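Local coordinates for putative large adhesion protein (Lap) involved in biofilm formation (Marinobacter hydrocarbonoclasticus ATCC 49840, PDB 6M8M) that binds glucose through a calcium ion in its PA14 domain, and as a bacterial RTX adhesin probably recognises sugars during biofilm formation, at residues Val133-Gly138 against Ile177-Gln182; Asp137-Glu142 against Gly153-Asn158. One frame throughout, in Å; residues are numbered along the deposited sequence.

Contact 1: residues Val133-Gly138 against Ile177-Gln182; sequences VRADDG and IVYWDQ. With CA (calcium ion), chain E; CA (calcium ion), chain D; BGC (beta-D-glucopyranose), chain B.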
loop_
_atom_site.group_PDB
_atom_site.type_symbol
_atom_site.label_atom_id
_atom_site.label_comp_id
_atom_site.label_asym_id
_atom_site.label_seq_id
_atom_site.Cartn_x
_atom_site.Cartn_y
_atom_site.Cartn_z
ATOM N N VAL A 133 -6.799 -0.385 -8.502
ATOM C CA VAL A 133 -6.638 -0.822 -7.117
ATOM C C VAL A 133 -7.950 -1.391 -6.610
ATOM O O VAL A 133 -8.994 -0.748 -6.748
ATOM C CB VAL A 133 -6.189 0.336 -6.201
ATOM C CG1 VAL A 133 -6.013 -0.155 -4.763
ATOM C CG2 VAL A 133 -4.910 0.988 -6.729
ATOM N N ARG A 134 -7.892 -2.567 -6.006
ATOM C CA ARG A 134 -9.006 -3.108 -5.248
ATOM C C ARG A 134 -8.588 -3.089 -3.780
ATOM O O ARG A 134 -7.552 -3.667 -3.421
ATOM C CB ARG A 134 -9.357 -4.526 -5.676
ATOM C CG ARG A 134 -10.552 -5.081 -4.893
ATOM C CD ARG A 134 -11.044 -6.381 -5.495
ATOM N NE ARG A 134 -12.217 -6.919 -4.814
ATOM C CZ ARG A 134 -13.457 -6.518 -5.029
ATOM N NH1 ARG A 134 -13.723 -5.558 -5.891
ATOM N NH2 ARG A 134 -14.446 -7.091 -4.355
ATOM N N ALA A 135 -9.357 -2.413 -2.934
ATOM C CA ALA A 135 -8.955 -2.272 -1.543
ATOM C C ALA A 135 -10.155 -2.157 -0.617
ATOM O O ALA A 135 -11.239 -1.699 -1.004
ATOM C CB ALA A 135 -8.060 -1.028 -1.365
ATOM N N ASP A 136 -9.911 -2.556 0.632
ATOM C CA ASP A 136 -10.741 -2.282 1.811
ATOM C C ASP A 136 -9.675 -2.048 2.875
ATOM O O ASP A 136 -8.959 -2.994 3.201
ATOM C CB ASP A 136 -11.602 -3.504 2.125
ATOM C CG ASP A 136 -12.297 -3.425 3.469
ATOM O OD1 ASP A 136 -11.877 -2.634 4.334
ATOM O OD2 ASP A 136 -13.257 -4.214 3.660
ATOM N N ASP A 137 -9.470 -0.829 3.379
ATOM C CA ASP A 137 -10.274 0.362 3.203
ATOM C C ASP A 137 -9.678 1.295 2.161
ATOM O O ASP A 137 -9.854 1.049 0.967
ATOM C CB ASP A 137 -10.453 1.042 4.567
ATOM C CG ASP A 137 -11.453 0.298 5.423
ATOM O OD1 ASP A 137 -12.673 0.484 5.187
ATOM O OD2 ASP A 137 -11.024 -0.530 6.274
ATOM N N GLY A 138 -9.029 2.373 2.581
ATOM C CA GLY A 138 -8.574 3.406 1.679
ATOM C C GLY A 138 -7.094 3.346 1.351
ATOM O O GLY A 138 -6.331 2.568 1.912
ATOM N N ILE A 177 2.919 4.539 -1.678
ATOM C CA ILE A 177 1.572 4.029 -1.464
ATOM C C ILE A 177 1.307 4.033 0.024
ATOM O O ILE A 177 2.125 3.516 0.797
ATOM C CB ILE A 177 1.441 2.598 -2.008
ATOM C CG1 ILE A 177 1.729 2.580 -3.510
ATOM C CG2 ILE A 177 0.079 2.005 -1.686
ATOM C CD1 ILE A 177 2.186 1.253 -4.016
ATOM N N VAL A 178 0.168 4.582 0.425
ATOM C CA VAL A 178 -0.321 4.391 1.787
ATOM C C VAL A 178 -1.687 3.727 1.691
ATOM O O VAL A 178 -2.454 3.980 0.752
ATOM C CB VAL A 178 -0.364 5.681 2.627
ATOM C CG1 VAL A 178 1.026 6.301 2.737
ATOM C CG2 VAL A 178 -1.365 6.656 2.075
ATOM N N TYR A 179 -1.988 2.882 2.664
ATOM C CA TYR A 179 -3.180 2.040 2.680
ATOM C C TYR A 179 -3.558 1.851 4.140
ATOM O O TYR A 179 -2.674 1.800 5.007
ATOM C CB TYR A 179 -2.908 0.662 1.991
ATOM C CG TYR A 179 -3.839 -0.408 2.478
ATOM C CD1 TYR A 179 -5.109 -0.560 1.948
ATOM C CD2 TYR A 179 -3.479 -1.213 3.545
ATOM C CE1 TYR A 179 -5.990 -1.503 2.451
ATOM C CE2 TYR A 179 -4.345 -2.145 4.061
ATOM C CZ TYR A 179 -5.603 -2.279 3.524
ATOM O OH TYR A 179 -6.440 -3.190 4.095
ATOM N N TRP A 180 -4.855 1.721 4.422
ATOM C CA TRP A 180 -5.257 1.392 5.784
ATOM C C TRP A 180 -6.461 0.477 5.831
ATOM O O TRP A 180 -7.268 0.396 4.894
ATOM C CB TRP A 180 -5.539 2.649 6.605
ATOM C CG TRP A 180 -6.796 3.384 6.252
ATOM C CD1 TRP A 180 -8.013 3.230 6.821
ATOM C CD2 TRP A 180 -6.939 4.416 5.274
ATOM N NE1 TRP A 180 -8.915 4.093 6.259
ATOM C CE2 TRP A 180 -8.281 4.836 5.306
ATOM C CE3 TRP A 180 -6.061 5.024 4.365
ATOM C CZ2 TRP A 180 -8.770 5.854 4.485
ATOM C CZ3 TRP A 180 -6.546 6.036 3.550
ATOM C CH2 TRP A 180 -7.889 6.438 3.616
ATOM N N ASP A 181 -6.556 -0.197 6.975
ATOM C CA ASP A 181 -7.748 -0.906 7.402
ATOM C C ASP A 181 -8.275 -0.241 8.668
ATOM O O ASP A 181 -7.558 -0.152 9.673
ATOM C CB ASP A 181 -7.454 -2.382 7.690
ATOM C CG ASP A 181 -8.665 -3.091 8.244
ATOM O OD1 ASP A 181 -9.765 -2.792 7.750
ATOM O OD2 ASP A 181 -8.522 -3.910 9.180
ATOM N N GLN A 182 -9.523 0.230 8.619
ATOM C CA GLN A 182 -10.201 0.755 9.800
ATOM C C GLN A 182 -10.724 -0.349 10.702
ATOM O O GLN A 182 -11.110 -0.070 11.848
ATOM C CB GLN A 182 -11.374 1.657 9.388
ATOM C CG GLN A 182 -12.534 0.964 8.691
ATOM C CD GLN A 182 -13.782 0.769 9.539
ATOM O OE1 GLN A 182 -14.041 1.470 10.529
ATOM N NE2 GLN A 182 -14.588 -0.186 9.128
HETATM CA CA CA E . -11.795 -2.804 6.649
HETATM CA CA CA D . -11.139 1.496 13.586
HETATM C C2 BGC B . -15.140 -3.298 6.338
HETATM C C3 BGC B . -16.299 -3.877 5.596
HETATM C C4 BGC B . -17.509 -2.981 5.702
HETATM C C5 BGC B . -17.162 -1.574 5.236
HETATM C C6 BGC B . -18.291 -0.599 5.347
HETATM C C1 BGC B . -14.853 -1.892 5.842
HETATM O O1 BGC B . -13.836 -1.340 6.556
HETATM O O2 BGC B . -13.927 -4.047 6.174
HETATM O O3 BGC B . -16.607 -5.194 6.104
HETATM O O4 BGC B . -18.545 -3.463 4.848
HETATM O O5 BGC B . -16.047 -1.051 6.028
HETATM O O6 BGC B . -18.767 -0.502 6.665
HETATM O O HOH W 1 -13.542 1.169 13.159
#
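D136, D137 and D181 meet around a calcium ion that holds glucose, in a buried contact of the PA14 domain where the ends of strands 128-136 and 174-181, members of two different sheets, come together. A cis peptide links D136 to D137, the pair of aspartates characteristic of sugar-binding PA14 domains of this calcium-dependent kind. The calcium takes D136 OD1, D137 OD2 and D181 OD1, and the carbonyls of G183 and A185 with sugar O1 and O2 complete the site. With CG anti to the backbone N (chi1 175°), the D181 carboxylate turns toward the calcium, OD1 binding it at 2.3 Å. Q182 N donates a hydrogen bond to D137 OD2 from above the carboxylate plane, 2.9 Å, so this oxygen holds both metal and N-H. D137 and G138 form a classic beta bulge opposite W180: D137 N donates to W180 O, and W180 N to G138 O at 3.0 Å. G138 CA sits over one face of the W180 six-membered ring, 3.6 Å from its centroid, a CH-pi contact. From the other sheet Y179 OH reaches the cis peptide, donating to D136 O at 2.7 Å. Q182 NE2 donates to O1 of the glucose, 2.9 Å at 165°.

Contact 2: residues Asp137-Glu142 against Gly153-Asn158; sequences DGYRIE and GNQGAN. With CA (calcium ion), chain E; BGC (beta-D-glucopyranose), chain B.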
loop_
_atom_site.group_PDB
_atom_site.type_symbol
_atom_site.label_atom_id
_atom_site.label_comp_id
_atom_site.label_asym_id
_atom_site.label_seq_id
_atom_site.Cartn_x
_atom_site.Cartn_y
_atom_site.Cartn_z
ATOM N N ASP A 137 -9.470 -0.829 3.379
ATOM C CA ASP A 137 -10.274 0.362 3.203
ATOM C C ASP A 137 -9.678 1.295 2.161
ATOM O O ASP A 137 -9.854 1.049 0.967
ATOM C CB ASP A 137 -10.453 1.042 4.567
ATOM C CG ASP A 137 -11.453 0.298 5.423
ATOM O OD1 ASP A 137 -12.673 0.484 5.187
ATOM O OD2 ASP A 137 -11.024 -0.530 6.274
ATOM N N GLY A 138 -9.029 2.373 2.581
ATOM C CA GLY A 138 -8.574 3.406 1.679
ATOM C C GLY A 138 -7.094 3.346 1.351
ATOM O O GLY A 138 -6.331 2.568 1.912
ATOM N N TYR A 139 -6.708 4.226 0.434
ATOM C CA TYR A 139 -5.332 4.256 -0.032
ATOM C C TYR A 139 -5.084 5.512 -0.853
ATOM O O TYR A 139 -6.013 6.168 -1.336
ATOM C CB TYR A 139 -4.975 3.033 -0.907
ATOM C CG TYR A 139 -5.892 2.934 -2.097
ATOM C CD1 TYR A 139 -7.126 2.330 -1.972
ATOM C CD2 TYR A 139 -5.573 3.514 -3.320
ATOM C CE1 TYR A 139 -8.012 2.275 -3.020
ATOM C CE2 TYR A 139 -6.475 3.477 -4.393
ATOM C CZ TYR A 139 -7.695 2.856 -4.224
ATOM O OH TYR A 139 -8.600 2.816 -5.274
ATOM N N ARG A 140 -3.799 5.808 -1.043
ATOM C CA ARG A 140 -3.352 6.802 -2.007
ATOM C C ARG A 140 -2.052 6.311 -2.622
ATOM O O ARG A 140 -1.164 5.844 -1.894
ATOM C CB ARG A 140 -3.119 8.169 -1.372
ATOM C CG ARG A 140 -2.594 9.177 -2.415
ATOM C CD ARG A 140 -2.432 10.564 -1.868
ATOM N NE ARG A 140 -3.730 11.180 -1.652
ATOM C CZ ARG A 140 -3.901 12.328 -1.022
ATOM N NH1 ARG A 140 -2.855 12.981 -0.524
ATOM N NH2 ARG A 140 -5.117 12.807 -0.863
ATOM N N ILE A 141 -1.934 6.424 -3.942
ATOM C CA ILE A 141 -0.693 6.183 -4.673
ATOM C C ILE A 141 -0.216 7.506 -5.252
ATOM O O ILE A 141 -0.976 8.206 -5.926
ATOM C CB ILE A 141 -0.883 5.164 -5.817
ATOM C CG1 ILE A 141 -1.536 3.885 -5.292
ATOM C CG2 ILE A 141 0.456 4.914 -6.509
ATOM C CD1 ILE A 141 -1.643 2.769 -6.302
ATOM N N GLU A 142 1.036 7.837 -5.000
ATOM C CA GLU A 142 1.685 9.010 -5.569
ATOM C C GLU A 142 2.898 8.578 -6.377
ATOM O O GLU A 142 3.649 7.690 -5.960
ATOM C CB GLU A 142 2.124 9.969 -4.459
ATOM C CG GLU A 142 0.969 10.636 -3.745
ATOM C CD GLU A 142 1.386 11.417 -2.510
ATOM O OE1 GLU A 142 2.570 11.329 -2.117
ATOM O OE2 GLU A 142 0.523 12.117 -1.934
ATOM N N GLY A 153 -11.141 7.191 1.956
ATOM C CA GLY A 153 -12.273 6.859 2.796
ATOM C C GLY A 153 -12.277 5.380 3.126
ATOM O O GLY A 153 -11.405 4.604 2.705
ATOM N N ASN A 154 -13.266 4.997 3.920
ATOM C CA ASN A 154 -13.499 3.604 4.263
ATOM C C ASN A 154 -14.489 2.986 3.295
ATOM O O ASN A 154 -15.383 3.662 2.780
ATOM C CB ASN A 154 -13.969 3.517 5.708
ATOM C CG ASN A 154 -12.855 3.863 6.674
ATOM O OD1 ASN A 154 -11.685 3.583 6.400
ATOM N ND2 ASN A 154 -13.197 4.453 7.804
ATOM N N GLN A 155 -14.307 1.704 3.007
ATOM C CA GLN A 155 -15.137 1.018 2.022
ATOM C C GLN A 155 -14.920 -0.483 2.155
ATOM O O GLN A 155 -13.833 -0.931 2.524
ATOM C CB GLN A 155 -14.770 1.445 0.585
ATOM C CG GLN A 155 -13.310 1.162 0.242
ATOM C CD GLN A 155 -12.950 1.418 -1.208
ATOM O OE1 GLN A 155 -13.808 1.698 -2.056
ATOM N NE2 GLN A 155 -11.670 1.356 -1.500
ATOM N N GLY A 156 -15.956 -1.252 1.827
ATOM C CA GLY A 156 -15.753 -2.651 1.517
ATOM C C GLY A 156 -14.948 -2.783 0.239
ATOM O O GLY A 156 -14.751 -1.815 -0.489
ATOM N N ALA A 157 -14.461 -3.981 -0.044
ATOM C CA ALA A 157 -13.521 -4.133 -1.147
ATOM C C ALA A 157 -14.151 -3.643 -2.435
ATOM O O ALA A 157 -15.232 -4.101 -2.831
ATOM C CB ALA A 157 -13.084 -5.586 -1.281
ATOM N N ASN A 158 -13.470 -2.720 -3.103
ATOM C CA ASN A 158 -13.963 -2.159 -4.346
ATOM C C ASN A 158 -12.784 -1.823 -5.227
ATOM O O ASN A 158 -11.697 -1.471 -4.740
ATOM C CB ASN A 158 -14.790 -0.909 -4.092
ATOM C CG ASN A 158 -16.227 -1.231 -3.829
ATOM O OD1 ASN A 158 -16.970 -1.609 -4.742
ATOM N ND2 ASN A 158 -16.635 -1.117 -2.578
HETATM CA CA CA E . -11.795 -2.804 6.649
HETATM C C2 BGC B . -15.140 -3.298 6.338
HETATM C C3 BGC B . -16.299 -3.877 5.596
HETATM C C4 BGC B . -17.509 -2.981 5.702
HETATM C C5 BGC B . -17.162 -1.574 5.236
HETATM C C6 BGC B . -18.291 -0.599 5.347
HETATM C C1 BGC B . -14.853 -1.892 5.842
HETATM O O1 BGC B . -13.836 -1.340 6.556
HETATM O O2 BGC B . -13.927 -4.047 6.174
HETATM O O3 BGC B . -16.607 -5.194 6.104
HETATM O O4 BGC B . -18.545 -3.463 4.848
HETATM O O5 BGC B . -16.047 -1.051 6.028
HETATM O O6 BGC B . -18.767 -0.502 6.665
HETATM O O HOH W 2 -10.739 1.207 -4.550
#
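Q155 reaches across to D137 from the loop that joins strands 146-151 and 158-166, lining the glucose pocket of the PA14 domain beside the beta bulge at D137 and G138. Its backbone N donates to the anti lone pair of D137 OD1 at 3.0 Å, an oxygen that also lies 2.6 Å from O1 of the glucose. From CB the first torsion (chi1 59°) places CG between the backbone N and the carbonyl carbon, 3.5 Å from D137 O. Beyond CG the chain is extended, and at the tip NE2 donates to D137 O, a bond of 3.1 Å at 165° with the oxygen in the amide plane. Thus the backbone N holds the carboxylate and the side-chain amide the main-chain carbonyl of D137. NE2 also comes to the edge of the Y139 ring, whose plane is turned 30° from the amide. N154 packs its CB against D137 OD1 at 3.3 Å, while its amide is held by W180 and by the carbonyl of L54. One water finishes the link: it accepts from Q155 NE2, donates to N158 O and lies 2.8 Å from Y139 OH, in the plane of that ring.

In the fold
The two contacts have centres about 4 Å apart and share D137 and G138, the turn between strand 128-136 of one sheet and strand 139-143 of the other. In chain order this turn comes first, followed by the 153-158 loop and then 177-182 at the end of strand 174-181, which neighbours strand 139-143 in its sheet. A backbone hydrogen bond between R140 N and V178 O, 2.9 Å long, continues that pairing beyond the bulge. Contact 1 supplies all three carboxylate ligands of the calcium and contact 2 a neighbouring wall of the glucose pocket, so metal and sugar sites form one unit at the ends of strands from both sheets.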